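Local coordinates for Cyclo(L-leucyl-L-leucyl) synthase (Staphylococcus haemolyticus, PDB 6EZ3), which catalyses the ATP-independent formation of cyclo(L-leucyl-L-leucyl) from two leucyl-tRNA molecules, and can also build other nonpolar residues into cyclodipeptides, at residues Asp51-Leu56 against Thr103-Arg108. Sequence-based numbering, arbitrary orientation.
Sequences DDFSIL and TNRIHR. With SO4 (sulfate ion), chain G.
Arg105, Ile55 and His107 carry most of this contact, a worked example of a short edge strand joined in parallel to a Rossmann-type sheet. The backbone of Ile55 serves both flanking residues of its partner Ile106, as in regular parallel pairing: its N donates to Arg105 O (2.9 Å, N-H...O 155°), and its O accepts from His107 N at the same length. The side chains of Ile55 and Ile106 lie on one face of the sheet, where their CG2 atoms meet at 4.2 Å. On the other face, Leu56 CD1 reaches His107 CB at 3.9 Å as the two side chains cross at about a right angle. Ser54 OG lies at the edge of the imidazole, near its plane, without bonding to it; its hydrogen-bond partner is His22 NE2.

Ahead of the paired region, Arg105 runs back along 52-56. Its chain leaves with CG anti to the backbone N (chi1 -162°) and bends at chi2 and chi3, which lays CD over one face of the Phe53 ring in a CH-pi contact, 4.3 Å from the centroid. The guanidinium then reaches Asp52, where NH1 and OD2 form a salt bridge of 2.7 Å although the two planes stand 73° apart. NH2 donates almost straight to sulfate O1 (3.0 Å), and Thr101 binds the same ion through its hydroxyl and Arg105 NE through its carbonyl. The sulfate, probably from the crystallisation liquor, adds a second anionic partner for Arg105.

Leu56 comes within about 5 Å of Glu175, side chain to side chain; as Glu175 may be critical for catalysis, as in related enzymes, this end probably borders the active site. Strand 106-108 is outermost here, strand 22-26 pairs in parallel with the other edge of 52-57, helix 36-49 covers Phe53 and Ile55, and helix 73-97 packs on Ile55 and Ile106.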
loop_
_atom_site.group_PDB
_atom_site.type_symbol
_atom_site.label_atom_id
_atom_site.label_comp_id
_atom_site.label_asym_id
_atom_site.label_seq_id
_atom_site.Cartn_x
_atom_site.Cartn_y
_atom_site.Cartn_z
ATOM N N ASP A 51 8.941 -5.400 16.489
ATOM C CA ASP A 51 9.977 -4.550 17.049
ATOM C C ASP A 51 9.673 -3.114 16.660
ATOM O O ASP A 51 9.769 -2.217 17.499
ATOM C CB ASP A 51 11.396 -4.970 16.576
ATOM C CG ASP A 51 11.899 -6.346 17.019
ATOM O OD1 ASP A 51 11.263 -6.962 17.906
ATOM O OD2 ASP A 51 12.934 -6.795 16.487
ATOM N N ASP A 52 9.199 -2.922 15.421
ATOM C CA ASP A 52 8.864 -1.609 14.875
ATOM C C ASP A 52 7.807 -1.727 13.766
ATOM O O ASP A 52 7.695 -2.779 13.132
ATOM C CB ASP A 52 10.141 -1.020 14.276
ATOM C CG ASP A 52 10.250 0.476 14.336
ATOM O OD1 ASP A 52 11.317 1.008 13.941
ATOM O OD2 ASP A 52 9.281 1.123 14.786
ATOM N N PHE A 53 7.068 -0.644 13.492
ATOM C CA PHE A 53 6.096 -0.580 12.399
ATOM C C PHE A 53 6.067 0.810 11.814
ATOM O O PHE A 53 6.515 1.772 12.437
ATOM C CB PHE A 53 4.685 -0.985 12.849
ATOM C CG PHE A 53 4.052 -0.053 13.861
ATOM C CD1 PHE A 53 3.181 0.950 13.455
ATOM C CD2 PHE A 53 4.338 -0.174 15.218
ATOM C CE1 PHE A 53 2.643 1.840 14.376
ATOM C CE2 PHE A 53 3.790 0.712 16.140
ATOM C CZ PHE A 53 2.925 1.698 15.713
ATOM N N SER A 54 5.514 0.902 10.618
ATOM C CA SER A 54 5.310 2.103 9.820
ATOM C C SER A 54 3.896 1.985 9.336
ATOM O O SER A 54 3.353 0.876 9.261
ATOM C CB SER A 54 6.188 2.050 8.573
ATOM O OG SER A 54 7.501 2.528 8.794
ATOM N N ILE A 55 3.326 3.097 8.919
ATOM C CA ILE A 55 2.013 3.129 8.298
ATOM C C ILE A 55 2.169 3.755 6.905
ATOM O O ILE A 55 2.893 4.730 6.730
ATOM C CB ILE A 55 0.995 3.856 9.206
ATOM C CG1 ILE A 55 0.663 3.000 10.456
ATOM C CG2 ILE A 55 -0.278 4.227 8.458
ATOM C CD1 ILE A 55 0.987 3.624 11.686
ATOM N N LEU A 56 1.557 3.151 5.910
ATOM C CA LEU A 56 1.590 3.690 4.568
ATOM C C LEU A 56 0.171 4.046 4.209
ATOM O O LEU A 56 -0.732 3.202 4.269
ATOM C CB LEU A 56 2.236 2.744 3.538
ATOM C CG LEU A 56 2.616 3.436 2.207
ATOM C CD1 LEU A 56 3.868 4.301 2.353
ATOM C CD2 LEU A 56 2.768 2.441 1.060
ATOM N N THR A 103 7.124 10.666 14.689
ATOM C CA THR A 103 8.165 11.107 13.751
ATOM C C THR A 103 8.753 9.943 12.982
ATOM O O THR A 103 9.317 9.022 13.558
ATOM C CB THR A 103 9.204 11.986 14.451
ATOM O OG1 THR A 103 8.555 13.197 14.776
ATOM C CG2 THR A 103 10.387 12.327 13.569
ATOM N N ASN A 104 8.527 10.002 11.671
ATOM C CA ASN A 104 8.906 9.123 10.562
ATOM C C ASN A 104 8.195 7.754 10.601
ATOM O O ASN A 104 8.549 6.861 9.823
ATOM C CB ASN A 104 10.427 8.993 10.388
ATOM C CG ASN A 104 11.180 10.304 10.159
ATOM O OD1 ASN A 104 12.126 10.608 10.900
ATOM N ND2 ASN A 104 10.759 11.169 9.208
ATOM N N ARG A 105 7.095 7.662 11.374
ATOM C CA ARG A 105 6.271 6.466 11.493
ATOM C C ARG A 105 5.202 6.377 10.422
ATOM O O ARG A 105 4.905 5.256 10.020
ATOM C CB ARG A 105 5.637 6.385 12.892
ATOM C CG ARG A 105 5.099 5.000 13.336
ATOM C CD ARG A 105 6.083 4.145 14.126
ATOM N NE ARG A 105 6.766 4.889 15.181
ATOM C CZ ARG A 105 7.587 4.347 16.072
ATOM N NH1 ARG A 105 7.819 3.039 16.063
ATOM N NH2 ARG A 105 8.172 5.105 16.989
ATOM N N ILE A 106 4.579 7.520 9.993
ATOM C CA ILE A 106 3.493 7.561 8.965
ATOM C C ILE A 106 4.020 8.133 7.654
ATOM O O ILE A 106 4.681 9.184 7.659
ATOM C CB ILE A 106 2.229 8.354 9.449
ATOM C CG1 ILE A 106 1.789 7.923 10.864
ATOM C CG2 ILE A 106 1.090 8.243 8.445
ATOM C CD1 ILE A 106 0.876 8.869 11.579
ATOM N N HIS A 107 3.719 7.459 6.538
ATOM C CA HIS A 107 4.144 7.880 5.194
ATOM C C HIS A 107 3.021 7.762 4.190
ATOM O O HIS A 107 2.040 7.062 4.429
ATOM C CB HIS A 107 5.316 7.042 4.672
ATOM C CG HIS A 107 6.453 6.842 5.618
ATOM N ND1 HIS A 107 6.787 5.570 6.070
ATOM C CD2 HIS A 107 7.367 7.721 6.076
ATOM C CE1 HIS A 107 7.837 5.732 6.859
ATOM N NE2 HIS A 107 8.251 6.991 6.865
ATOM N N ARG A 108 3.191 8.417 3.055
ATOM C CA ARG A 108 2.305 8.360 1.905
ATOM C C ARG A 108 3.159 7.813 0.733
ATOM O O ARG A 108 4.378 8.019 0.750
ATOM C CB ARG A 108 1.854 9.771 1.577
ATOM C CG ARG A 108 0.862 10.362 2.543
ATOM C CD ARG A 108 0.355 11.680 1.975
ATOM N NE ARG A 108 -0.655 11.524 0.916
ATOM C CZ ARG A 108 -1.311 12.543 0.373
ATOM N NH1 ARG A 108 -1.055 13.784 0.760
ATOM N NH2 ARG A 108 -2.236 12.327 -0.556
HETATM S S SO4 G . 10.275 4.957 20.107
HETATM O O1 SO4 G . 10.007 3.951 19.065
HETATM O O2 SO4 G . 9.025 5.200 20.829
HETATM O O3 SO4 G . 11.311 4.438 21.020
HETATM O O4 SO4 G . 10.773 6.213 19.510
#